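Local coordinates for KaiC-like domain-containing protein (PDB 3BS4) that is of unknown function but has a KaiC-like domain and binds a peptide of unknown identity, at residues I7-L10 / D11-I14; S31-G34 / K35-L38; D88-G91 / S92-I96; V154-P157 / E158-L161; P175-K179 / Y180-T184. One frame throughout, in Å; residues are numbered along the deposited sequence.

From the N terminus, each of the five interactions is local, joining residues a turn or so apart; they follow in series, with none nesting or crossing. Interaction 1 forms the short helix 8-14, which lies against the C-terminal strands. Interaction 2 begins helix 34-47 after the strand 22-27, and interactions 1 and 2 touch where Ile7 CD1 packs on Ile37 CG2, 3.7 Å away. Interaction 3 spans helix 89-94 beyond strand 84-87, and interaction 4 starts helix 157-173. These two meet through Phe93 with Val154 and Phe155, on the side of the chain's centre opposite interaction 1. Interaction 5 leads from helix 175-178 into strand 184-190, beside the bound peptide.

Interaction 1: residues I7-L10 / D11-I14; sequences IEEL and DREI
Helix 8-14, the short N-terminal helix, carries a salt bridge between Glu9 and Arg12 on its solvent side. The two side chains run alongside each other and point the same way. Glu9 places CG beside its backbone N (chi1 -72°) and bends again at chi2, which brings OE1 to 2.6 Å from Arg12 NH1. Because the N-H points well off the line to the oxygen, at 120°, the hydrogen bond within this bridge is weak. The carboxylate and guanidinium planes stand 64° apart. Glu8 comes across Arg12 at about a right angle and offers a methylene, its CG lying 3.3 Å from Arg12 NH2. With an alanine in place of Glu9, Arg12 would probably lose its salt-bridge mate and its guanidinium would be freer to turn. Ile7 is the N-cap, and its carbonyl O accepts from Asp11 N at 3.2 Å; Arg12 N reaches Glu8 O at 2.9 Å, continuing the i to i+4 pattern. Glu8 and Glu9 suit the first turn, where a negative charge probably interacts favourably with the N-terminal end of the helix dipole. Asp11 folds back to Trp5 N and Ser4 OG, and Glu13 OE1 is bridged to Arg252. On the buried side, Leu10 and Ile14 supply the apolar surface: Leu10 CD2 and Ile14 CD1 are 4.3 Å apart, and Leu10 also packs against Leu250 and Phe239 of the C-terminal strands.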
loop_
_atom_site.group_PDB
_atom_site.type_symbol
_atom_site.label_atom_id
_atom_site.label_comp_id
_atom_site.label_asym_id
_atom_site.label_seq_id
_atom_site.Cartn_x
_atom_site.Cartn_y
_atom_site.Cartn_z
ATOM N N ILE A 7 2.434 3.730 14.644
ATOM C CA ILE A 7 3.682 3.391 15.301
ATOM C C ILE A 7 4.097 4.672 16.010
ATOM O O ILE A 7 4.383 5.681 15.369
ATOM C CB ILE A 7 4.744 2.931 14.282
ATOM C CG1 ILE A 7 4.271 1.641 13.590
ATOM C CG2 ILE A 7 6.110 2.723 14.961
ATOM C CD1 ILE A 7 5.154 1.188 12.432
ATOM N N GLU A 8 4.084 4.626 17.341
ATOM C CA GLU A 8 4.240 5.822 18.163
ATOM C C GLU A 8 5.556 6.555 17.910
ATOM O O GLU A 8 5.601 7.790 17.879
ATOM C CB GLU A 8 4.101 5.456 19.645
ATOM C CG GLU A 8 4.123 6.658 20.595
ATOM C CD GLU A 8 2.803 7.433 20.655
ATOM O OE1 GLU A 8 1.879 7.169 19.841
ATOM O OE2 GLU A 8 2.695 8.315 21.542
ATOM N N GLU A 9 6.629 5.793 17.706
ATOM C CA GLU A 9 7.937 6.386 17.448
ATOM C C GLU A 9 7.956 7.244 16.185
ATOM O O GLU A 9 8.605 8.279 16.142
ATOM C CB GLU A 9 9.008 5.298 17.383
ATOM C CG GLU A 9 9.321 4.696 18.753
ATOM C CD GLU A 9 10.340 5.512 19.545
ATOM O OE1 GLU A 9 10.491 6.735 19.298
ATOM O OE2 GLU A 9 11.003 4.927 20.431
ATOM N N LEU A 10 7.235 6.809 15.154
ATOM C CA LEU A 10 7.125 7.606 13.944
ATOM C C LEU A 10 6.303 8.878 14.157
ATOM O O LEU A 10 6.715 9.972 13.749
ATOM C CB LEU A 10 6.548 6.776 12.794
ATOM C CG LEU A 10 7.435 5.667 12.231
ATOM C CD1 LEU A 10 6.667 4.896 11.157
ATOM C CD2 LEU A 10 8.744 6.216 11.649
ATOM N N ASP A 11 5.140 8.736 14.793
ATOM C CA ASP A 11 4.327 9.911 15.129
ATOM C C ASP A 11 5.161 10.942 15.909
ATOM O O ASP A 11 5.129 12.131 15.602
ATOM C CB ASP A 11 3.098 9.513 15.948
ATOM C CG ASP A 11 2.038 8.799 15.121
ATOM O OD1 ASP A 11 2.198 8.696 13.877
ATOM O OD2 ASP A 11 1.040 8.328 15.719
ATOM N N ARG A 12 5.931 10.471 16.885
ATOM C CA ARG A 12 6.730 11.371 17.728
ATOM C C ARG A 12 7.887 12.032 16.989
ATOM O O ARG A 12 8.094 13.242 17.104
ATOM C CB ARG A 12 7.245 10.640 18.969
ATOM C CG ARG A 12 7.778 11.584 20.061
ATOM C CD ARG A 12 8.217 10.851 21.327
ATOM N NE ARG A 12 7.454 9.623 21.576
ATOM C CZ ARG A 12 7.946 8.390 21.438
ATOM N NH1 ARG A 12 9.205 8.200 21.063
ATOM N NH2 ARG A 12 7.175 7.339 21.686
ATOM N N GLU A 13 8.643 11.242 16.228
ATOM C CA GLU A 13 9.894 11.718 15.641
ATOM C C GLU A 13 9.751 12.443 14.317
ATOM O O GLU A 13 10.479 13.395 14.058
ATOM C CB GLU A 13 10.910 10.573 15.513
ATOM C CG GLU A 13 11.283 9.908 16.834
ATOM C CD GLU A 13 11.933 10.850 17.843
ATOM O OE1 GLU A 13 12.565 11.849 17.445
ATOM O OE2 GLU A 13 11.816 10.573 19.052
ATOM N N ILE A 14 8.833 12.003 13.463
ATOM C CA ILE A 14 8.646 12.683 12.188
ATOM C C ILE A 14 7.266 13.331 12.012
ATOM O O ILE A 14 7.013 13.984 11.000
ATOM C CB ILE A 14 8.985 11.777 10.968
ATOM C CG1 ILE A 14 8.008 10.604 10.849
ATOM C CG2 ILE A 14 10.451 11.297 11.037
ATOM C CD1 ILE A 14 8.035 9.907 9.472
#

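Interaction 2: residues S31-G34 / K35-L38; sequences SSRG and KDIL
Arg33 is the first residue along 31-34 to meet the helix that follows, and it does so with both backbone and side chain. It is the N-cap, with a positive phi of 59°, and its carbonyl O takes weak hydrogen bonds from Asp36 N (2.9 Å) and Ile37 N (3.4 Å). Its side chain bends at chi3 (62°) and thereby curls round Asp36 OD2. NE gives OD2 a straight bond of 2.8 Å, nearly in the guanidinium plane and to the anti lone pair, while NH2 adds a weak one to the same Asp36 OD2 at 3.3 Å. The two flat groups are almost perpendicular, 86° apart. An arginine suits this place because it can grip the carboxylate with two N-H groups while its guanidinium makes a cation-pi contact with Phe243. A leucine in place of Arg33 would probably leave Asp36 OD2 without this charged mate and Phe243 without its cation. The other oxygen, Asp36 OD1, is bridged to Arg70. Gly34 comes next, and its O accepts from Leu38 N at 3.2 Å. Gly34 and Lys35 stand where a RecA-like P-loop has its Gly-Lys pair, but Asp29 and Asp36 occupy the positions of its first glycine and its Ser/Thr, so the signature is probably degenerate. Lys35 NZ is held by Glu190 and Tyr59. The helix itself packs by its apolar side chains: Leu38 lies on Ile25 of strand 22-27 and on Phe186 and Leu188 of strand 184-190, while Ile37 lies against Tyr241 and Phe243 of strand 238-244.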
loop_
_atom_site.group_PDB
_atom_site.type_symbol
_atom_site.label_atom_id
_atom_site.label_comp_id
_atom_site.label_asym_id
_atom_site.label_seq_id
_atom_site.Cartn_x
_atom_site.Cartn_y
_atom_site.Cartn_z
ATOM N N SER A 31 15.062 -9.601 4.196
ATOM C CA SER A 31 15.344 -9.893 5.604
ATOM C C SER A 31 14.907 -8.746 6.502
ATOM O O SER A 31 14.650 -8.952 7.678
ATOM C CB SER A 31 16.839 -10.182 5.825
ATOM O OG SER A 31 17.238 -11.308 5.056
ATOM N N SER A 32 14.793 -7.542 5.950
ATOM C CA SER A 32 14.409 -6.395 6.799
ATOM C C SER A 32 12.980 -6.491 7.335
ATOM O O SER A 32 12.640 -5.828 8.317
ATOM C CB SER A 32 14.582 -5.079 6.041
ATOM O OG SER A 32 13.583 -4.927 5.036
ATOM N N ARG A 33 12.139 -7.274 6.658
ATOM C CA ARG A 33 10.731 -7.407 7.030
ATOM C C ARG A 33 9.965 -6.077 7.017
ATOM O O ARG A 33 8.982 -5.917 7.733
ATOM C CB ARG A 33 10.585 -8.115 8.380
ATOM C CG ARG A 33 10.957 -9.587 8.297
ATOM C CD ARG A 33 10.922 -10.266 9.658
ATOM N NE ARG A 33 9.581 -10.245 10.246
ATOM C CZ ARG A 33 9.304 -10.570 11.505
ATOM N NH1 ARG A 33 10.271 -10.956 12.335
ATOM N NH2 ARG A 33 8.053 -10.504 11.932
ATOM N N GLY A 34 10.403 -5.123 6.191
ATOM C CA GLY A 34 9.640 -3.885 6.017
ATOM C C GLY A 34 8.206 -4.145 5.573
ATOM O O GLY A 34 7.292 -3.401 5.901
ATOM N N LYS A 35 8.008 -5.216 4.825
ATOM C CA LYS A 35 6.664 -5.607 4.401
ATOM C C LYS A 35 5.774 -5.871 5.613
ATOM O O LYS A 35 4.594 -5.498 5.634
ATOM C CB LYS A 35 6.758 -6.839 3.482
ATOM C CG LYS A 35 5.460 -7.500 3.077
ATOM C CD LYS A 35 5.662 -8.504 1.936
ATOM C CE LYS A 35 6.811 -9.499 2.178
ATOM N NZ LYS A 35 6.937 -10.487 1.056
ATOM N N ASP A 36 6.348 -6.491 6.639
ATOM C CA ASP A 36 5.587 -6.767 7.867
ATOM C C ASP A 36 5.212 -5.491 8.617
ATOM O O ASP A 36 4.181 -5.448 9.289
ATOM C CB ASP A 36 6.373 -7.694 8.799
ATOM C CG ASP A 36 6.339 -9.142 8.353
ATOM O OD1 ASP A 36 5.412 -9.522 7.584
ATOM O OD2 ASP A 36 7.228 -9.907 8.814
ATOM N N ILE A 37 6.031 -4.440 8.501
ATOM C CA ILE A 37 5.682 -3.152 9.110
ATOM C C ILE A 37 4.433 -2.614 8.401
ATOM O O ILE A 37 3.489 -2.137 9.049
ATOM C CB ILE A 37 6.838 -2.122 9.049
ATOM C CG1 ILE A 37 8.011 -2.609 9.911
ATOM C CG2 ILE A 37 6.364 -0.772 9.537
ATOM C CD1 ILE A 37 9.226 -1.752 9.787
ATOM N N LEU A 38 4.418 -2.716 7.068
ATOM C CA LEU A 38 3.258 -2.241 6.318
ATOM C C LEU A 38 2.002 -3.053 6.629
ATOM O O LEU A 38 0.918 -2.461 6.774
ATOM C CB LEU A 38 3.519 -2.225 4.808
ATOM C CG LEU A 38 2.420 -1.481 4.038
ATOM C CD1 LEU A 38 2.139 -0.100 4.629
ATOM C CD2 LEU A 38 2.779 -1.316 2.606
#

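Interaction 3: residues D88-G91 / S92-I96; sequences DTFG and SFHGI
Phe90 sends CG anti to its backbone N (chi1 -177°), whereas His94, one turn on, keeps CG beside its own N (chi1 -65°), and these settings lean the two rings together. His94 CD2 sits over the middle of one Phe90 face, 3.4 Å from Phe90 CE1. The pair is oblique, with ring centroids of Phe90 and His94 4.2 Å apart and planes at 41°. Ile96 CD1 touches the edge of the Phe90 ring. Next to this pair round the helix, Thr89 and Phe93 lie side by side, Thr89 CG2 meeting the ring edge at Phe93 CD2, 3.6 Å away, while Thr89 OG1 is turned to Tyr119 OH. Ser92 doubles its hold on the helix start: OG donates to Asp88 O at 2.7 Å, and Ser92 N donates to the same carbonyl O from the opposite face of its plane. A serine suits this place because its short hydroxyl can reach back one turn and still pair with Leu106 N. Gly91 has no room for a side chain, since a CB there would run into Ile96 O. Asp88 OD2 and Ile96 O are joined through a water that donates to both, at 2.6 Å and 2.8 Å. Both ends of helix 89-94 are closed in characteristic ways: Asp88 is the N-cap, and its OD1 accepts from Gly91 N at 2.9 Å, and Gly95, with positive phi, ends the helix where Ile96 N returns to Gly91 O at 3.0 Å in a six-to-one bond.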
loop_
_atom_site.group_PDB
_atom_site.type_symbol
_atom_site.label_atom_id
_atom_site.label_comp_id
_atom_site.label_asym_id
_atom_site.label_seq_id
_atom_site.Cartn_x
_atom_site.Cartn_y
_atom_site.Cartn_z
ATOM N N ASP A 88 -8.217 -7.703 -6.921
ATOM C CA ASP A 88 -7.297 -8.832 -7.003
ATOM C C ASP A 88 -6.574 -8.829 -8.338
ATOM O O ASP A 88 -6.892 -9.581 -9.262
ATOM C CB ASP A 88 -8.010 -10.159 -6.721
ATOM C CG ASP A 88 -7.054 -11.335 -6.674
ATOM O OD1 ASP A 88 -5.830 -11.126 -6.741
ATOM O OD2 ASP A 88 -7.526 -12.488 -6.549
ATOM N N THR A 89 -5.587 -7.949 -8.423
ATOM C CA THR A 89 -4.787 -7.805 -9.624
ATOM C C THR A 89 -4.012 -9.095 -9.915
ATOM O O THR A 89 -3.904 -9.534 -11.074
ATOM C CB THR A 89 -3.860 -6.588 -9.455
ATOM O OG1 THR A 89 -4.686 -5.428 -9.263
ATOM C CG2 THR A 89 -2.982 -6.378 -10.691
ATOM N N PHE A 90 -3.477 -9.715 -8.872
ATOM C CA PHE A 90 -2.737 -10.960 -9.050
ATOM C C PHE A 90 -3.627 -12.009 -9.719
ATOM O O PHE A 90 -3.234 -12.624 -10.723
ATOM C CB PHE A 90 -2.223 -11.467 -7.703
ATOM C CG PHE A 90 -1.379 -12.712 -7.818
ATOM C CD1 PHE A 90 0.013 -12.616 -7.916
ATOM C CD2 PHE A 90 -1.976 -13.973 -7.889
ATOM C CE1 PHE A 90 0.786 -13.756 -8.050
ATOM C CE2 PHE A 90 -1.206 -15.117 -8.008
ATOM C CZ PHE A 90 0.178 -15.001 -8.089
ATOM N N GLY A 91 -4.820 -12.224 -9.170
ATOM C CA GLY A 91 -5.706 -13.244 -9.759
ATOM C C GLY A 91 -6.111 -12.877 -11.178
ATOM O O GLY A 91 -6.265 -13.750 -12.044
ATOM N N SER A 92 -6.272 -11.584 -11.423
ATOM C CA SER A 92 -6.642 -11.079 -12.742
ATOM C C SER A 92 -5.562 -11.388 -13.766
ATOM O O SER A 92 -5.869 -11.876 -14.852
ATOM C CB SER A 92 -6.902 -9.570 -12.672
ATOM O OG SER A 92 -7.925 -9.291 -11.721
ATOM N N PHE A 93 -4.299 -11.130 -13.421
ATOM C CA PHE A 93 -3.210 -11.443 -14.339
ATOM C C PHE A 93 -2.964 -12.931 -14.500
ATOM O O PHE A 93 -2.507 -13.368 -15.568
ATOM C CB PHE A 93 -1.915 -10.744 -13.909
ATOM C CG PHE A 93 -1.789 -9.351 -14.437
ATOM C CD1 PHE A 93 -1.426 -9.126 -15.766
ATOM C CD2 PHE A 93 -2.022 -8.263 -13.620
ATOM C CE1 PHE A 93 -1.306 -7.833 -16.254
ATOM C CE2 PHE A 93 -1.887 -6.967 -14.105
ATOM C CZ PHE A 93 -1.541 -6.759 -15.432
ATOM N N HIS A 94 -3.219 -13.702 -13.445
ATOM C CA HIS A 94 -2.824 -15.100 -13.434
ATOM C C HIS A 94 -3.977 -16.072 -13.670
ATOM O O HIS A 94 -3.780 -17.281 -13.623
ATOM C CB HIS A 94 -2.029 -15.434 -12.165
ATOM C CG HIS A 94 -0.722 -14.710 -12.078
ATOM N ND1 HIS A 94 0.361 -15.013 -12.881
ATOM C CD2 HIS A 94 -0.337 -13.668 -11.307
ATOM C CE1 HIS A 94 1.364 -14.203 -12.587
ATOM N NE2 HIS A 94 0.964 -13.377 -11.630
ATOM N N GLY A 95 -5.166 -15.532 -13.917
ATOM C CA GLY A 95 -6.303 -16.325 -14.397
ATOM C C GLY A 95 -7.009 -17.147 -13.344
ATOM O O GLY A 95 -7.667 -18.158 -13.662
ATOM N N ILE A 96 -6.897 -16.720 -12.091
ATOM C CA ILE A 96 -7.590 -17.390 -10.999
ATOM C C ILE A 96 -8.481 -16.456 -10.176
ATOM O O ILE A 96 -8.055 -15.383 -9.742
ATOM C CB ILE A 96 -6.621 -18.187 -10.101
ATOM C CG1 ILE A 96 -5.371 -17.349 -9.749
ATOM C CG2 ILE A 96 -6.273 -19.515 -10.794
ATOM C CD1 ILE A 96 -4.394 -18.024 -8.791
HETATM O O HOH W 1 -7.664 -15.101 -6.964
#

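Interaction 4: residues V154-P157 / E158-L161; sequences VFTP and EETL
Pro157, Glu159 and Thr156 carry most of the contact that opens helix 157-173. Pro157 is the first residue of the helix, a position a proline suits because no helical amide is needed there; its ring lies alongside Glu158, with CD 3.6 Å from Glu158 OE1, and its carbonyl O accepts from Leu161 N at 2.9 Å. The polar end of Glu158 has its main partner in Arg196. Thr156 and Glu159 form a capping box, the reciprocal pair of bonds that closes many helix N termini. Thr156 is the N-cap: its OG1 lies between the backbone N and the carbonyl carbon (chi1 70°), which turns it to the first-turn amide, where it accepts from Glu159 N at 3.0 Å. In return, Glu159 stretches back beyond CG until OE1 meets Thr156 N at 2.9 Å, a straight bond that comes from above the carboxylate plane. The two side chains cross obliquely, and Glu159 CG packs against Thr156 OG1. A threonine and a glutamate suit the box because one has a short acceptor for a nearby amide and the other is long enough to span a turn. Glu159 OE1 also accepts from a water that donates to Val154 O as well. The carbonyl O of Thr156 is gripped twice by Thr160, by its N and by OG1, the OG1 bond being 2.8 Å and coming from above the carbonyl plane. Thr160 OG1 also lies against Phe155 CB, 3.2 Å away, while the Phe155 ring meets that of Tyr163.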
loop_
_atom_site.group_PDB
_atom_site.type_symbol
_atom_site.label_atom_id
_atom_site.label_comp_id
_atom_site.label_asym_id
_atom_site.label_seq_id
_atom_site.Cartn_x
_atom_site.Cartn_y
_atom_site.Cartn_z
ATOM N N VAL A 154 5.085 -8.296 -15.111
ATOM C CA VAL A 154 4.157 -8.293 -16.253
ATOM C C VAL A 154 4.453 -7.199 -17.287
ATOM O O VAL A 154 4.070 -7.334 -18.459
ATOM C CB VAL A 154 2.656 -8.209 -15.831
ATOM C CG1 VAL A 154 2.185 -9.520 -15.176
ATOM C CG2 VAL A 154 2.395 -7.023 -14.890
ATOM N N PHE A 155 5.094 -6.115 -16.843
ATOM C CA PHE A 155 5.448 -4.987 -17.723
ATOM C C PHE A 155 6.967 -4.840 -17.800
ATOM O O PHE A 155 7.678 -5.087 -16.828
ATOM C CB PHE A 155 4.907 -3.654 -17.188
ATOM C CG PHE A 155 3.397 -3.585 -16.996
ATOM C CD1 PHE A 155 2.499 -4.386 -17.731
ATOM C CD2 PHE A 155 2.867 -2.657 -16.082
ATOM C CE1 PHE A 155 1.114 -4.280 -17.532
ATOM C CE2 PHE A 155 1.495 -2.549 -15.888
ATOM C CZ PHE A 155 0.617 -3.363 -16.603
ATOM N N THR A 156 7.476 -4.379 -18.943
ATOM C CA THR A 156 8.873 -3.963 -19.012
ATOM C C THR A 156 9.099 -2.707 -18.157
ATOM O O THR A 156 8.133 -2.038 -17.770
ATOM C CB THR A 156 9.299 -3.686 -20.476
ATOM O OG1 THR A 156 8.657 -2.495 -20.940
ATOM C CG2 THR A 156 8.910 -4.854 -21.380
ATOM N N PRO A 157 10.359 -2.385 -17.826
ATOM C CA PRO A 157 10.586 -1.117 -17.140
ATOM C C PRO A 157 10.024 0.106 -17.889
ATOM O O PRO A 157 9.437 0.998 -17.275
ATOM C CB PRO A 157 12.118 -1.057 -17.014
ATOM C CG PRO A 157 12.512 -2.528 -16.968
ATOM C CD PRO A 157 11.607 -3.171 -17.963
ATOM N N GLU A 158 10.194 0.128 -19.207
ATOM C CA GLU A 158 9.703 1.216 -20.029
ATOM C C GLU A 158 8.173 1.312 -19.941
ATOM O O GLU A 158 7.613 2.402 -19.754
ATOM C CB GLU A 158 10.149 0.982 -21.468
ATOM C CG GLU A 158 11.665 1.157 -21.662
ATOM C CD GLU A 158 12.543 -0.035 -21.206
ATOM O OE1 GLU A 158 12.040 -1.153 -20.897
ATOM O OE2 GLU A 158 13.783 0.170 -21.187
ATOM N N GLU A 159 7.513 0.156 -20.043
ATOM C CA GLU A 159 6.057 0.071 -19.908
ATOM C C GLU A 159 5.600 0.518 -18.530
ATOM O O GLU A 159 4.591 1.218 -18.409
ATOM C CB GLU A 159 5.568 -1.357 -20.182
ATOM C CG GLU A 159 5.552 -1.721 -21.664
ATOM C CD GLU A 159 5.420 -3.216 -21.938
ATOM O OE1 GLU A 159 5.498 -4.048 -21.004
ATOM O OE2 GLU A 159 5.252 -3.581 -23.135
ATOM N N THR A 160 6.344 0.115 -17.499
ATOM C CA THR A 160 5.981 0.472 -16.119
ATOM C C THR A 160 6.111 1.975 -15.910
ATOM O O THR A 160 5.254 2.604 -15.297
ATOM C CB THR A 160 6.837 -0.327 -15.109
ATOM O OG1 THR A 160 6.706 -1.728 -15.397
ATOM C CG2 THR A 160 6.401 -0.048 -13.677
ATOM N N LEU A 161 7.161 2.569 -16.474
ATOM C CA LEU A 161 7.333 4.012 -16.353
ATOM C C LEU A 161 6.202 4.773 -17.027
ATOM O O LEU A 161 5.705 5.754 -16.476
ATOM C CB LEU A 161 8.699 4.426 -16.915
ATOM C CG LEU A 161 9.856 4.047 -15.973
ATOM C CD1 LEU A 161 11.198 3.995 -16.696
ATOM C CD2 LEU A 161 9.939 4.994 -14.774
HETATM O O HOH W 2 4.743 -6.688 -21.116
#

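Interaction 5: residues P175-K179 / Y180-T184; sequences PAYKK and YPRGT
Pro175 starts the short helix 175-178, and its carbonyl O both closes the turn and borders Tyr180. Lys179 N donates to Pro175 O at 2.9 Å, after which the chain leaves the helix; Tyr180 (phi -137°, psi 162°) is extended and 180-184 runs on to strand 184-190. Tyr180 turns its ring back against the helix, so that CD2 lies 3.4 Å from Pro175 O at the ring edge, while Lys179 O sits over a face. A tyrosine suits this place because its flat ring can cover these carbonyls of the turn and still reach Lys127 and Lys128 of helix 115-132. Tyr180 N is buried by the contact and has no partner in the model. Arg182 is extended from CG to NE and brings one face of its guanidinium over Tyr177 CB, toward the rim, CB being 3.5 Å from Arg182 NH2. Lys178 comes to the guanidinium edge, its CE 3.2 Å from Arg182 NH2. This brings the like charges Lys178 NZ and Arg182 NH2 to 3.7 Å, but Lys178 also has a cation-pi contact with Tyr172. Tyr177 OH is hydrogen-bonded to the backbone of the bound peptide, as is the backbone of Gly183. The short helix thus leads into strand 184-190 of a central, mostly parallel sheet, consistent with a RecA-like, KaiC-type fold, and the same turn borders the bound peptide.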
loop_
_atom_site.group_PDB
_atom_site.type_symbol
_atom_site.label_atom_id
_atom_site.label_comp_id
_atom_site.label_asym_id
_atom_site.label_seq_id
_atom_site.Cartn_x
_atom_site.Cartn_y
_atom_site.Cartn_z
ATOM N N PRO A 175 -13.764 10.632 -12.279
ATOM C CA PRO A 175 -14.742 10.769 -11.189
ATOM C C PRO A 175 -14.393 10.016 -9.916
ATOM O O PRO A 175 -14.730 10.477 -8.829
ATOM C CB PRO A 175 -16.034 10.189 -11.786
ATOM C CG PRO A 175 -15.874 10.299 -13.238
ATOM C CD PRO A 175 -14.404 10.233 -13.546
ATOM N N ALA A 176 -13.703 8.883 -10.042
ATOM C CA ALA A 176 -13.298 8.104 -8.863
ATOM C C ALA A 176 -12.500 8.937 -7.865
ATOM O O ALA A 176 -12.506 8.664 -6.670
ATOM C CB ALA A 176 -12.493 6.858 -9.287
ATOM N N TYR A 177 -11.803 9.955 -8.369
ATOM C CA TYR A 177 -10.939 10.784 -7.535
ATOM C C TYR A 177 -11.432 12.203 -7.361
ATOM O O TYR A 177 -10.983 12.911 -6.455
ATOM C CB TYR A 177 -9.521 10.793 -8.101
ATOM C CG TYR A 177 -9.035 9.397 -8.238
ATOM C CD1 TYR A 177 -8.581 8.712 -7.116
ATOM C CD2 TYR A 177 -9.117 8.719 -9.453
ATOM C CE1 TYR A 177 -8.176 7.425 -7.194
ATOM C CE2 TYR A 177 -8.708 7.390 -9.543
ATOM C CZ TYR A 177 -8.240 6.761 -8.384
ATOM O OH TYR A 177 -7.819 5.465 -8.393
ATOM N N LYS A 178 -12.360 12.612 -8.217
ATOM C CA LYS A 178 -12.833 13.994 -8.192
ATOM C C LYS A 178 -14.242 14.155 -7.625
ATOM O O LYS A 178 -14.594 15.234 -7.157
ATOM C CB LYS A 178 -12.710 14.631 -9.584
ATOM C CG LYS A 178 -11.281 14.647 -10.125
ATOM C CD LYS A 178 -10.432 15.771 -9.507
ATOM C CE LYS A 178 -9.012 15.284 -9.223
ATOM N NZ LYS A 178 -7.965 16.353 -9.370
ATOM N N LYS A 179 -15.037 13.086 -7.657
ATOM C CA LYS A 179 -16.434 13.142 -7.218
ATOM C C LYS A 179 -16.694 12.387 -5.900
ATOM O O LYS A 179 -17.823 12.342 -5.424
ATOM C CB LYS A 179 -17.366 12.633 -8.334
ATOM C CG LYS A 179 -17.485 13.569 -9.574
ATOM C CD LYS A 179 -16.166 13.678 -10.352
ATOM C CE LYS A 179 -16.321 14.095 -11.818
ATOM N NZ LYS A 179 -14.983 14.041 -12.521
ATOM N N TYR A 180 -15.637 11.810 -5.321
ATOM C CA TYR A 180 -15.710 11.087 -4.044
ATOM C C TYR A 180 -14.518 11.482 -3.185
ATOM O O TYR A 180 -13.533 11.979 -3.730
ATOM C CB TYR A 180 -15.613 9.581 -4.287
ATOM C CG TYR A 180 -16.738 9.022 -5.100
ATOM C CD1 TYR A 180 -17.936 8.661 -4.485
ATOM C CD2 TYR A 180 -16.620 8.854 -6.480
ATOM C CE1 TYR A 180 -18.997 8.155 -5.217
ATOM C CE2 TYR A 180 -17.682 8.343 -7.227
ATOM C CZ TYR A 180 -18.868 7.994 -6.578
ATOM O OH TYR A 180 -19.930 7.474 -7.281
ATOM N N PRO A 181 -14.586 11.221 -1.857
ATOM C CA PRO A 181 -13.449 11.477 -0.984
ATOM C C PRO A 181 -12.212 10.738 -1.476
ATOM O O PRO A 181 -12.320 9.642 -2.023
ATOM C CB PRO A 181 -13.901 10.904 0.356
ATOM C CG PRO A 181 -15.398 11.057 0.310
ATOM C CD PRO A 181 -15.727 10.684 -1.090
ATOM N N ARG A 182 -11.058 11.369 -1.309
ATOM C CA ARG A 182 -9.790 10.764 -1.688
ATOM C C ARG A 182 -9.183 10.056 -0.477
ATOM O O ARG A 182 -9.563 10.304 0.680
ATOM C CB ARG A 182 -8.829 11.833 -2.234
ATOM C CG ARG A 182 -9.034 12.191 -3.721
ATOM C CD ARG A 182 -7.972 13.213 -4.182
ATOM N NE ARG A 182 -7.919 13.457 -5.631
ATOM C CZ ARG A 182 -7.041 12.894 -6.466
ATOM N NH1 ARG A 182 -6.140 12.020 -6.015
ATOM N NH2 ARG A 182 -7.061 13.191 -7.767
ATOM N N GLY A 183 -8.234 9.171 -0.734
ATOM C CA GLY A 183 -7.612 8.435 0.363
ATOM C C GLY A 183 -6.183 8.852 0.649
ATOM O O GLY A 183 -5.622 9.736 -0.021
ATOM N N THR A 184 -5.626 8.217 1.670
ATOM C CA THR A 184 -4.209 8.305 2.003
ATOM C C THR A 184 -3.674 6.932 1.630
ATOM O O THR A 184 -4.246 5.910 2.021
ATOM C CB THR A 184 -4.034 8.625 3.486
ATOM O OG1 THR A 184 -4.705 9.872 3.753
ATOM C CG2 THR A 184 -2.548 8.766 3.861
#